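Local coordinates for ribosomal protein L11 methyltransferase (Lactobacillus delbrueckii subsp. bulgaricus ATCC BAA-365, PDB 3GRZ) that probably transfers methyl groups from S-adenosyl-L-methionine to lysine side chains of ribosomal protein L11, and is represented here by its C-terminal, SAM-binding methyltransferase part, at residues H44-L49 with V130-A135; I179-R184 with G190-R195. One frame throughout, in Å; residues are numbered along the deposited sequence.

How the contacts relate
Both contacts belong to the C-terminal methyltransferase domain and reach the same seven-stranded mixed sheet. Contact 1 comes first along the chain. It sets helix 44-57 against the C-terminal end of strand 126-132, in the middle of the sheet. Contact 2 is the hairpin of strands 177-185 and 188-195 at the margin of the sheet within this chain, where the second subunit carries it on. Strand 153-161 separates it from 126-132. The two contact centres lie about 12 Å apart. L49 touches both M183 and G190, so the helix of contact 1 also packs on the hairpin. Contact 1 holds two of the predicted S-adenosyl-L-methionine residues, T47 and N132. Both contacts reach the second subunit.

Contact 1. Residues H44-L49 with V130-A135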
ATOM      1  N   HIS B  44       8.945  -0.085 -12.611  1.00 47.12           N
ATOM      2  CA  HIS B  44       7.550  -0.172 -12.179  1.00 45.75           C
ATOM      3  C   HIS B  44       7.381  -0.730 -10.774  1.00 40.49           C
ATOM      4  O   HIS B  44       6.559  -0.211 -10.007  1.00 37.95           O
ATOM      5  CB  HIS B  44       6.724  -0.992 -13.169  1.00 49.30           C
ATOM      6  CG  HIS B  44       6.783  -0.470 -14.572  1.00 63.74           C
ATOM      7  ND1 HIS B  44       6.543   0.851 -14.885  1.00 70.80           N
ATOM      8  CD2 HIS B  44       7.059  -1.091 -15.743  1.00 69.53           C
ATOM      9  CE1 HIS B  44       6.671   1.022 -16.189  1.00 75.93           C
ATOM     10  NE2 HIS B  44       6.983  -0.142 -16.733  1.00 75.71           N
ATOM     11  N   GLN B  45       8.158  -1.768 -10.449  1.00 39.86           N
ATOM     12  CA  GLN B  45       8.193  -2.343  -9.104  1.00 37.99           C
ATOM     13  C   GLN B  45       8.573  -1.299  -8.042  1.00 32.62           C
ATOM     14  O   GLN B  45       7.897  -1.180  -7.022  1.00 30.59           O
ATOM     15  CB  GLN B  45       9.118  -3.577  -9.027  1.00 40.88           C
ATOM     16  CG  GLN B  45       8.375  -4.935  -9.026  1.00 50.39           C
ATOM     17  CD  GLN B  45       9.270  -6.180  -9.283  1.00 52.20           C
ATOM     18  OE1 GLN B  45      10.442  -6.077  -9.688  1.00 50.47           O
ATOM     19  NE2 GLN B  45       8.694  -7.369  -9.056  1.00 42.21           N
ATOM     20  N   THR B  46       9.625  -0.529  -8.290  1.00 29.14           N
ATOM     21  CA  THR B  46      10.115   0.399  -7.272  1.00 33.57           C
ATOM     22  C   THR B  46       9.186   1.593  -7.130  1.00 37.66           C
ATOM     23  O   THR B  46       8.988   2.096  -6.020  1.00 35.04           O
ATOM     24  CB  THR B  46      11.564   0.864  -7.536  1.00 35.38           C
ATOM     25  OG1 THR B  46      11.616   1.579  -8.771  1.00 33.44           O
ATOM     26  CG2 THR B  46      12.517  -0.337  -7.592  1.00 35.41           C
ATOM     27  N   THR B  47       8.593   2.016  -8.254  1.00 30.19           N
ATOM     28  CA  THR B  47       7.577   3.057  -8.242  1.00 28.14           C
ATOM     29  C   THR B  47       6.393   2.622  -7.376  1.00 26.66           C
ATOM     30  O   THR B  47       5.949   3.385  -6.538  1.00 26.66           O
ATOM     31  CB  THR B  47       7.135   3.438  -9.692  1.00 24.87           C
ATOM     32  OG1 THR B  47       8.240   4.050 -10.353  1.00 33.19           O
ATOM     33  CG2 THR B  47       5.976   4.416  -9.701  1.00 32.37           C
ATOM     34  N   GLN B  48       5.904   1.393  -7.568  1.00 29.71           N
ATOM     35  CA  GLN B  48       4.777   0.889  -6.788  1.00 29.04           C
ATOM     36  C   GLN B  48       5.087   0.833  -5.276  1.00 27.36           C
ATOM     37  O   GLN B  48       4.240   1.183  -4.471  1.00 25.56           O
ATOM     38  CB  GLN B  48       4.346  -0.494  -7.281  1.00 35.54           C
ATOM     39  CG  GLN B  48       3.110  -1.042  -6.552  1.00 37.77           C
ATOM     40  CD  GLN B  48       2.730  -2.434  -6.997  1.00 36.12           C
ATOM     41  OE1 GLN B  48       3.445  -3.406  -6.729  1.00 39.47           O
ATOM     42  NE2 GLN B  48       1.599  -2.542  -7.697  1.00 36.89           N
ATOM     43  N   LEU B  49       6.294   0.399  -4.903  1.00 27.06           N
ATOM     44  CA  LEU B  49       6.664   0.314  -3.477  1.00 29.60           C
ATOM     45  C   LEU B  49       6.626   1.691  -2.839  1.00 28.89           C
ATOM     46  O   LEU B  49       6.014   1.884  -1.774  1.00 29.42           O
ATOM     47  CB  LEU B  49       8.033  -0.367  -3.281  1.00 30.25           C
ATOM     48  CG  LEU B  49       8.138  -1.817  -3.801  1.00 34.74           C
ATOM     49  CD1 LEU B  49       9.465  -2.465  -3.439  1.00 32.16           C
ATOM     50  CD2 LEU B  49       6.959  -2.670  -3.325  1.00 32.81           C
ATOM     51  N   VAL B 130      10.741  11.552   0.355  1.00 30.85           N
ATOM     52  CA  VAL B 130      10.576  10.364  -0.483  1.00 28.31           C
ATOM     53  C   VAL B 130      11.766  10.292  -1.428  1.00 30.28           C
ATOM     54  O   VAL B 130      12.185  11.319  -1.978  1.00 31.02           O
ATOM     55  CB  VAL B 130       9.248  10.406  -1.317  1.00 31.68           C
ATOM     56  CG1 VAL B 130       9.068   9.131  -2.103  1.00 35.99           C
ATOM     57  CG2 VAL B 130       8.036  10.628  -0.422  1.00 34.18           C
ATOM     58  N   ALA B 131      12.322   9.092  -1.609  1.00 28.61           N
ATOM     59  CA  ALA B 131      13.482   8.910  -2.490  1.00 30.85           C
ATOM     60  C   ALA B 131      13.496   7.518  -3.099  1.00 32.90           C
ATOM     61  O   ALA B 131      13.695   6.538  -2.388  1.00 30.89           O
ATOM     62  CB  ALA B 131      14.782   9.165  -1.722  1.00 34.28           C
ATOM     63  N   ASN B 132      13.247   7.441  -4.408  1.00 31.24           N
ATOM     64  CA  ASN B 132      13.402   6.207  -5.163  1.00 31.64           C
ATOM     65  C   ASN B 132      14.677   6.314  -5.972  1.00 34.98           C
ATOM     66  O   ASN B 132      14.663   6.680  -7.147  1.00 35.32           O
ATOM     67  CB  ASN B 132      12.192   5.943  -6.080  1.00 27.97           C
ATOM     68  CG  ASN B 132      12.292   4.623  -6.826  1.00 32.45           C
ATOM     69  OD1 ASN B 132      13.124   3.776  -6.516  1.00 32.18           O
ATOM     70  ND2 ASN B 132      11.444   4.450  -7.819  1.00 34.99           N
ATOM     71  N   ILE B 133      15.788   6.016  -5.314  1.00 35.24           N
ATOM     72  CA  ILE B 133      17.103   6.116  -5.925  1.00 38.07           C
ATOM     73  C   ILE B 133      17.942   4.935  -5.418  1.00 37.08           C
ATOM     74  O   ILE B 133      17.582   4.273  -4.432  1.00 36.06           O
ATOM     75  CB  ILE B 133      17.793   7.495  -5.629  1.00 41.45           C
ATOM     76  CG1 ILE B 133      17.853   7.769  -4.128  1.00 38.67           C
ATOM     77  CG2 ILE B 133      17.068   8.663  -6.342  1.00 44.65           C
ATOM     78  CD1 ILE B 133      18.274   9.202  -3.738  1.00 38.93           C
ATOM     79  N   LEU B 134      19.043   4.666  -6.102  1.00 36.61           N
ATOM     80  CA  LEU B 134      19.883   3.514  -5.794  1.00 38.08           C
ATOM     81  C   LEU B 134      20.553   3.654  -4.435  1.00 36.50           C
ATOM     82  O   LEU B 134      20.782   4.770  -3.961  1.00 37.64           O
ATOM     83  CB  LEU B 134      20.892   3.272  -6.913  1.00 40.97           C
ATOM     84  CG  LEU B 134      20.267   3.059  -8.302  1.00 47.14           C
ATOM     85  CD1 LEU B 134      21.340   2.943  -9.356  1.00 50.49           C
ATOM     86  CD2 LEU B 134      19.310   1.859  -8.358  1.00 50.66           C
ATOM     87  N   ALA B 135      20.832   2.508  -3.820  1.00 38.14           N
ATOM     88  CA  ALA B 135      21.203   2.420  -2.412  1.00 38.18           C
ATOM     89  C   ALA B 135      22.476   3.168  -2.025  1.00 38.25           C
ATOM     90  O   ALA B 135      22.551   3.705  -0.928  1.00 44.39           O
ATOM     91  CB  ALA B 135      21.287   0.971  -1.986  1.00 36.83           C
TER
HETATM   92  O   HOH W   1      14.785   2.784  -8.602  1.00 52.44           O
HETATM   93  O   HOH W   2       9.496   6.105  -8.953  1.00 41.71           O
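T46, in the first turn of helix 44-57, comes closest to N132 at the end of strand 126-132, with 7.0 Å between their CA atoms. The gap is bridged by side chains and water. The N132 amide crosses the T46 side chain at about a right angle. Its ND2 donates to T46 OG1 at 3.0 Å, with an N-H...O angle of 159°. OG1 lies close to the amide plane. T46 CB sits against the other branch of the amide, 3.5 Å from N132 OD1. N132 CG is anti to its backbone N (chi1 -177°), carrying the amide out to the helix.

Two waters join the contact. One donates to N132 OD1 at 2.8 Å. The other accepts from N132 ND2 and donates to T47 OG1, both at 2.8 Å. T47 OG1, also hydrogen-bonded to N43 O, lies 4.1 Å from N132 ND2 and is joined to it by this water.

A leucine in place of N132 would probably leave T46 OG1 without its amide donor and break the water link to T47.

T47 and N132 are both predicted to bind S-adenosyl-L-methionine. T46 OG1 bonds to the carbonyl of N43, just before the helix, so it takes the N-H of N132 as acceptor. This fixes the amide's rotation and which end is nitrogen. It is consistent with a polar cofactor-site wall at the C-terminal end of a central strand, as in Rossmann-like methyltransferases.

Contact 2. Residues I179-R184 with G190-R195; sequences IDLKMR and GLAISR
L191 rests its CD2 methyl against two side chains of the neighbouring strand, 3.9 Å from I179 CG2 and 3.9 Å from K182 CG. The aliphatic part of K182 runs beside L191 and points the same way. I168 and L172 of helix 165-174 touch L191. On the other face L181 CB meets A192 CB at 3.8 Å.

The strands run antiparallel. M183 and G190 form a hydrogen-bonded pair, closed by M183 N to G190 O and G190 N to M183 O. A192 N donates to L181 O at 2.8 Å, in the carbonyl plane. The register then slips by one residue. D180 N and L181 N both point to A192 O, at 2.8 Å and a weak 3.3 Å: a classic beta bulge.

The bulge residue D180 also takes a side-chain bond: S194 OG donates to the syn lone pair of D180 OD2, at 2.7 Å. With chi1 at -56°, D180 CG stands beside its own backbone N, and the carboxylate reaches S194. D180 OD1 is held by Q178 NE2.

K182, M183 and R184 pair with an antiparallel strand of the second subunit, so the sheet continues across the dimer. Thus backbone bonds join the strands, L191 and I179 pack on helix 165-174, R56 and L52 of helix 44-57 meet the other face, and the D180 carboxylate adds one charged hydrogen bond to S194 at the bulge.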
ATOM      1  N   ILE B 179      12.659   1.371  10.961  1.00 38.25           N
ATOM      2  CA  ILE B 179      11.868   0.920   9.822  1.00 36.87           C
ATOM      3  C   ILE B 179      10.515   0.454  10.351  1.00 37.74           C
ATOM      4  O   ILE B 179      10.430  -0.517  11.109  1.00 34.70           O
ATOM      5  CB  ILE B 179      12.580  -0.229   9.057  1.00 35.62           C
ATOM      6  CG1 ILE B 179      13.931   0.247   8.512  1.00 36.21           C
ATOM      7  CG2 ILE B 179      11.690  -0.783   7.940  1.00 37.15           C
ATOM      8  CD1 ILE B 179      14.810  -0.877   7.923  1.00 35.85           C
ATOM      9  N   ASP B 180       9.469   1.174   9.965  1.00 29.75           N
ATOM     10  CA  ASP B 180       8.111   0.868  10.350  1.00 34.11           C
ATOM     11  C   ASP B 180       7.494  -0.180   9.425  1.00 32.85           C
ATOM     12  O   ASP B 180       6.587  -0.917   9.821  1.00 33.51           O
ATOM     13  CB  ASP B 180       7.263   2.139  10.307  1.00 33.36           C
ATOM     14  CG  ASP B 180       7.831   3.256  11.159  1.00 41.34           C
ATOM     15  OD1 ASP B 180       8.472   2.979  12.196  1.00 44.28           O
ATOM     16  OD2 ASP B 180       7.619   4.423  10.796  1.00 52.14           O
ATOM     17  N   LEU B 181       7.973  -0.214   8.183  1.00 31.63           N
ATOM     18  CA  LEU B 181       7.438  -1.109   7.157  1.00 29.30           C
ATOM     19  C   LEU B 181       8.500  -1.404   6.112  1.00 28.58           C
ATOM     20  O   LEU B 181       9.140  -0.501   5.584  1.00 32.96           O
ATOM     21  CB  LEU B 181       6.186  -0.522   6.504  1.00 29.17           C
ATOM     22  CG  LEU B 181       5.596  -1.260   5.289  1.00 34.15           C
ATOM     23  CD1 LEU B 181       4.918  -2.603   5.659  1.00 32.45           C
ATOM     24  CD2 LEU B 181       4.625  -0.370   4.559  1.00 36.96           C
ATOM     25  N   LYS B 182       8.695  -2.688   5.856  1.00 25.82           N
ATOM     26  CA  LYS B 182       9.611  -3.175   4.847  1.00 31.64           C
ATOM     27  C   LYS B 182       8.783  -3.892   3.782  1.00 33.05           C
ATOM     28  O   LYS B 182       7.943  -4.737   4.091  1.00 30.72           O
ATOM     29  CB  LYS B 182      10.625  -4.122   5.484  1.00 29.86           C
ATOM     30  CG  LYS B 182      11.602  -4.751   4.498  1.00 39.23           C
ATOM     31  CD  LYS B 182      12.651  -5.597   5.219  1.00 46.94           C
ATOM     32  CE  LYS B 182      12.132  -6.998   5.548  1.00 61.64           C
ATOM     33  NZ  LYS B 182      13.079  -7.763   6.418  1.00 70.49           N
ATOM     34  N   MET B 183       8.993  -3.529   2.526  1.00 27.05           N
ATOM     35  CA  MET B 183       8.270  -4.176   1.432  1.00 30.17           C
ATOM     36  C   MET B 183       9.289  -4.759   0.467  1.00 27.87           C
ATOM     37  O   MET B 183      10.309  -4.143   0.214  1.00 31.53           O
ATOM     38  CB  MET B 183       7.381  -3.167   0.700  1.00 26.75           C
ATOM     39  CG  MET B 183       6.157  -2.684   1.459  1.00 33.10           C
ATOM     40  SD  MET B 183       5.315  -1.331   0.567  1.00 32.00           S
ATOM     41  CE  MET B 183       6.397   0.029   0.913  1.00 32.46           C
ATOM     42  N   ARG B 184       9.032  -5.956  -0.041  1.00 28.90           N
ATOM     43  CA  ARG B 184       9.916  -6.552  -1.007  1.00 30.22           C
ATOM     44  C   ARG B 184       9.130  -7.133  -2.165  1.00 31.61           C
ATOM     45  O   ARG B 184       8.292  -8.016  -1.963  1.00 31.61           O
ATOM     46  CB  ARG B 184      10.803  -7.628  -0.369  1.00 34.30           C
ATOM     47  CG  ARG B 184      11.604  -8.373  -1.436  1.00 35.29           C
ATOM     48  CD  ARG B 184      12.783  -9.117  -0.917  1.00 43.42           C
ATOM     49  NE  ARG B 184      13.429  -9.834  -2.012  1.00 45.72           N
ATOM     50  CZ  ARG B 184      14.442 -10.675  -1.859  1.00 45.40           C
ATOM     51  NH1 ARG B 184      14.954 -11.288  -2.918  1.00 44.61           N
ATOM     52  NH2 ARG B 184      14.940 -10.899  -0.651  1.00 43.05           N
ATOM     53  N   GLY B 190      11.352  -1.626  -0.563  1.00 27.85           N
ATOM     54  CA  GLY B 190      10.871  -0.303  -0.172  1.00 25.62           C
ATOM     55  C   GLY B 190      10.754  -0.224   1.338  1.00 32.39           C
ATOM     56  O   GLY B 190      10.406  -1.208   1.987  1.00 29.74           O
ATOM     57  N   LEU B 191      11.044   0.940   1.904  1.00 30.79           N
ATOM     58  CA  LEU B 191      10.974   1.126   3.358  1.00 33.85           C
ATOM     59  C   LEU B 191      10.181   2.352   3.767  1.00 32.89           C
ATOM     60  O   LEU B 191      10.367   3.429   3.194  1.00 30.82           O
ATOM     61  CB  LEU B 191      12.381   1.269   3.958  1.00 27.85           C
ATOM     62  CG  LEU B 191      13.451   0.225   3.651  1.00 28.88           C
ATOM     63  CD1 LEU B 191      14.799   0.742   4.165  1.00 31.93           C
ATOM     64  CD2 LEU B 191      13.101  -1.115   4.295  1.00 25.20           C
ATOM     65  N   ALA B 192       9.318   2.181   4.769  1.00 29.99           N
ATOM     66  CA  ALA B 192       8.711   3.301   5.484  1.00 27.94           C
ATOM     67  C   ALA B 192       9.502   3.492   6.777  1.00 30.26           C
ATOM     68  O   ALA B 192       9.696   2.538   7.540  1.00 30.95           O
ATOM     69  CB  ALA B 192       7.244   3.036   5.780  1.00 26.66           C
ATOM     70  N   ILE B 193       9.949   4.723   7.001  1.00 29.73           N
ATOM     71  CA  ILE B 193      10.957   5.062   7.995  1.00 29.44           C
ATOM     72  C   ILE B 193      10.470   6.227   8.868  1.00 31.23           C
ATOM     73  O   ILE B 193       9.832   7.156   8.380  1.00 30.17           O
ATOM     74  CB  ILE B 193      12.305   5.433   7.294  1.00 25.95           C
ATOM     75  CG1 ILE B 193      12.917   4.210   6.600  1.00 30.15           C
ATOM     76  CG2 ILE B 193      13.332   6.040   8.267  1.00 30.23           C
ATOM     77  CD1 ILE B 193      13.812   4.575   5.409  1.00 25.53           C
ATOM     78  N   SER B 194      10.758   6.165  10.166  1.00 35.06           N
ATOM     79  CA  SER B 194      10.566   7.315  11.059  1.00 33.63           C
ATOM     80  C   SER B 194      11.721   7.393  12.058  1.00 37.66           C
ATOM     81  O   SER B 194      12.593   6.523  12.054  1.00 36.59           O
ATOM     82  CB  SER B 194       9.211   7.234  11.776  1.00 37.34           C
ATOM     83  OG  SER B 194       9.070   6.012  12.488  1.00 41.34           O
ATOM     84  N   ARG B 195      11.756   8.447  12.877  1.00 37.98           N
ATOM     85  CA  ARG B 195      12.768   8.566  13.938  0.50 40.86           C
ATOM     86  C   ARG B 195      12.579   7.471  14.982  1.00 40.53           C
ATOM     87  O   ARG B 195      11.440   7.115  15.309  1.00 45.76           O
ATOM     88  CB  ARG B 195      12.692   9.932  14.627  0.50 37.20           C
ATOM     89  CG  ARG B 195      12.969  11.124  13.729  0.50 38.95           C
ATOM     90  CD  ARG B 195      13.250  12.358  14.570  0.50 36.65           C
ATOM     91  NE  ARG B 195      13.058  13.597  13.823  0.50 34.97           N
ATOM     92  CZ  ARG B 195      14.041  14.282  13.246  0.50 38.14           C
ATOM     93  NH1 ARG B 195      15.294  13.843  13.319  0.50 37.31           N
ATOM     94  NH2 ARG B 195      13.775  15.407  12.594  0.50 33.66           N
TER